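Endolytic peptidoglycan transglycosylase RlpA (Pseudomonas aeruginosa, PDB 6I05) cleaves peptidoglycan as a lytic transglycosylase with a strong preference for naked glycan strands that lack stem peptides, which its SPOR domain recognises. Local coordinates at residues T28-I34 / R46-I52. Sequence-based numbering, arbitrary orientation.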
loop_
_atom_site.group_PDB
_atom_site.type_symbol
_atom_site.label_atom_id
_atom_site.label_comp_id
_atom_site.label_asym_id
_atom_site.label_seq_id
_atom_site.Cartn_x
_atom_site.Cartn_y
_atom_site.Cartn_z
ATOM N N THR A 28 -7.694 7.019 0.499
ATOM C CA THR A 28 -7.335 7.119 1.906
ATOM C C THR A 28 -6.631 8.443 2.142
ATOM O O THR A 28 -5.973 8.980 1.247
ATOM C CB THR A 28 -6.395 5.974 2.351
ATOM O OG1 THR A 28 -6.042 6.141 3.734
ATOM C CG2 THR A 28 -5.113 5.939 1.506
ATOM N N ALA A 29 -6.776 8.962 3.361
ATOM C CA ALA A 29 -6.005 10.099 3.830
ATOM C C ALA A 29 -4.694 9.697 4.494
ATOM O O ALA A 29 -3.878 10.575 4.794
ATOM C CB ALA A 29 -6.838 10.919 4.816
ATOM N N ALA A 30 -4.465 8.409 4.729
ATOM C CA ALA A 30 -3.201 7.981 5.310
ATOM C C ALA A 30 -2.067 8.190 4.304
ATOM O O ALA A 30 -2.287 8.127 3.088
ATOM C CB ALA A 30 -3.266 6.507 5.692
ATOM N N PRO A 31 -0.842 8.432 4.782
ATOM C CA PRO A 31 0.290 8.564 3.858
ATOM C C PRO A 31 0.460 7.292 3.048
ATOM O O PRO A 31 0.347 6.188 3.572
ATOM C CB PRO A 31 1.490 8.782 4.793
ATOM C CG PRO A 31 0.902 9.294 6.059
ATOM C CD PRO A 31 -0.424 8.604 6.186
ATOM N N VAL A 32 0.735 7.457 1.762
ATOM C CA VAL A 32 0.993 6.350 0.850
ATOM C C VAL A 32 2.423 6.499 0.359
ATOM O O VAL A 32 2.850 7.605 0.009
ATOM C CB VAL A 32 0.011 6.363 -0.342
ATOM C CG1 VAL A 32 0.184 5.121 -1.194
ATOM C CG2 VAL A 32 -1.435 6.489 0.135
ATOM N N PHE A 33 3.175 5.402 0.343
ATOM C CA PHE A 33 4.582 5.493 -0.008
ATOM C C PHE A 33 5.017 4.198 -0.667
ATOM O O PHE A 33 4.356 3.164 -0.552
ATOM C CB PHE A 33 5.450 5.821 1.217
ATOM C CG PHE A 33 5.352 4.815 2.330
ATOM C CD1 PHE A 33 4.347 4.894 3.284
ATOM C CD2 PHE A 33 6.291 3.794 2.434
ATOM C CE1 PHE A 33 4.285 3.966 4.318
ATOM C CE2 PHE A 33 6.228 2.872 3.459
ATOM C CZ PHE A 33 5.224 2.957 4.403
ATOM N N ILE A 34 6.152 4.263 -1.344
ATOM C CA ILE A 34 6.759 3.101 -1.975
ATOM C C ILE A 34 8.026 2.763 -1.212
ATOM O O ILE A 34 8.848 3.645 -0.942
ATOM C CB ILE A 34 7.055 3.358 -3.461
ATOM C CG1 ILE A 34 5.735 3.577 -4.208
ATOM C CG2 ILE A 34 7.831 2.184 -4.068
ATOM C CD1 ILE A 34 5.898 4.193 -5.579
ATOM N N ARG A 46 7.312 -1.955 -3.290
ATOM C CA ARG A 46 6.156 -2.272 -2.458
ATOM C C ARG A 46 5.379 -1.004 -2.160
ATOM O O ARG A 46 5.954 -0.012 -1.710
ATOM C CB ARG A 46 6.612 -2.926 -1.155
ATOM C CG ARG A 46 7.514 -4.120 -1.460
ATOM C CD ARG A 46 8.261 -4.688 -0.295
ATOM N NE ARG A 46 9.033 -3.696 0.440
ATOM C CZ ARG A 46 9.649 -3.984 1.574
ATOM N NH1 ARG A 46 9.595 -5.228 2.038
ATOM N NH2 ARG A 46 10.286 -3.046 2.248
ATOM N N VAL A 47 4.077 -1.033 -2.410
ATOM C CA VAL A 47 3.223 0.128 -2.194
ATOM C C VAL A 47 2.525 -0.045 -0.856
ATOM O O VAL A 47 1.783 -1.016 -0.655
ATOM C CB VAL A 47 2.214 0.306 -3.337
ATOM C CG1 VAL A 47 1.356 1.540 -3.094
ATOM C CG2 VAL A 47 2.939 0.413 -4.676
ATOM N N ARG A 48 2.773 0.882 0.065
ATOM C CA ARG A 48 2.343 0.765 1.445
ATOM C C ARG A 48 1.643 2.038 1.888
ATOM O O ARG A 48 1.744 3.091 1.252
ATOM C CB ARG A 48 3.541 0.489 2.358
ATOM C CG ARG A 48 4.142 -0.867 2.095
ATOM C CD ARG A 48 5.343 -1.154 2.948
ATOM N NE ARG A 48 5.677 -2.567 2.817
ATOM C CZ ARG A 48 6.538 -3.216 3.585
ATOM N NH1 ARG A 48 7.206 -2.577 4.534
ATOM N NH2 ARG A 48 6.723 -4.514 3.395
ATOM N N LEU A 49 0.921 1.931 2.996
ATOM C CA LEU A 49 0.331 3.126 3.577
ATOM C C LEU A 49 0.334 3.032 5.093
ATOM O O LEU A 49 0.312 1.943 5.670
ATOM C CB LEU A 49 -1.032 3.477 2.988
ATOM C CG LEU A 49 -2.056 2.409 3.275
ATOM C CD1 LEU A 49 -2.949 2.862 4.396
ATOM C CD2 LEU A 49 -2.881 2.145 2.040
ATOM N N GLY A 50 0.403 4.194 5.725
ATOM C CA GLY A 50 0.485 4.283 7.157
ATOM C C GLY A 50 1.464 5.365 7.548
ATOM O O GLY A 50 2.101 5.980 6.689
ATOM N N PRO A 51 1.629 5.608 8.862
ATOM C CA PRO A 51 1.058 4.807 9.952
ATOM C C PRO A 51 -0.407 5.114 10.235
ATOM O O PRO A 51 -0.813 6.283 10.338
ATOM C CB PRO A 51 1.910 5.211 11.160
ATOM C CG PRO A 51 2.380 6.601 10.845
ATOM C CD PRO A 51 2.566 6.636 9.358
ATOM N N ILE A 52 -1.198 4.065 10.396
ATOM C CA ILE A 52 -2.611 4.194 10.717
ATOM C C ILE A 52 -2.778 4.082 12.229
ATOM O O ILE A 52 -2.141 3.243 12.882
ATOM C CB ILE A 52 -3.418 3.132 9.949
ATOM C CG1 ILE A 52 -3.274 3.365 8.441
ATOM C CG2 ILE A 52 -4.869 3.155 10.373
ATOM C CD1 ILE A 52 -3.900 2.290 7.589
#
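Pro31 O is gripped from the 46-52 strand by two groups. Gly50 N donates a hydrogen bond of 2.9 Å to Pro31 O, in the carbonyl plane, and the CA-H of Leu49 makes a weaker contact with the same oxygen. Next along the ladder, Phe33 and Arg48 form an antiparallel hydrogen-bonded pair. Arg48 N gives the shorter of their two bonds, 2.8 Å to Phe33 O, and it is nearly straight at 173°. Phe33 N donates back to Arg48 O.

Phe33 CG sits between its own backbone N and carbonyl carbon (chi1 59°), and the ring reaches across to Arg48. Arg48 CB lies over one ring face, 4.0 Å from the ring centroid, a CH-pi contact. Gly50 O meets the ring edge instead, 3.8 Å from Phe33 CE1. The Arg48 chain is extended from CG to NE, and NE donates a hydrogen bond to Gln7 OE1 of the adjoining strand 4-11.

On the face with Val32, Val47 and Leu49, Val32 CG1 meets Val47 CG1 at 4.2 Å. From the loop before the strand, Ala30 CB lies 3.9 Å from Leu49 CD1. Helix 14-25 packs on Val32 and Val47, and helix 55-67 on Leu49 and Ile52. Strands 32-39 and 42-52 thus form an antiparallel beta hairpin at one edge of the four-stranded sheet, with two helices packed on one face, as in the SPOR domain fold.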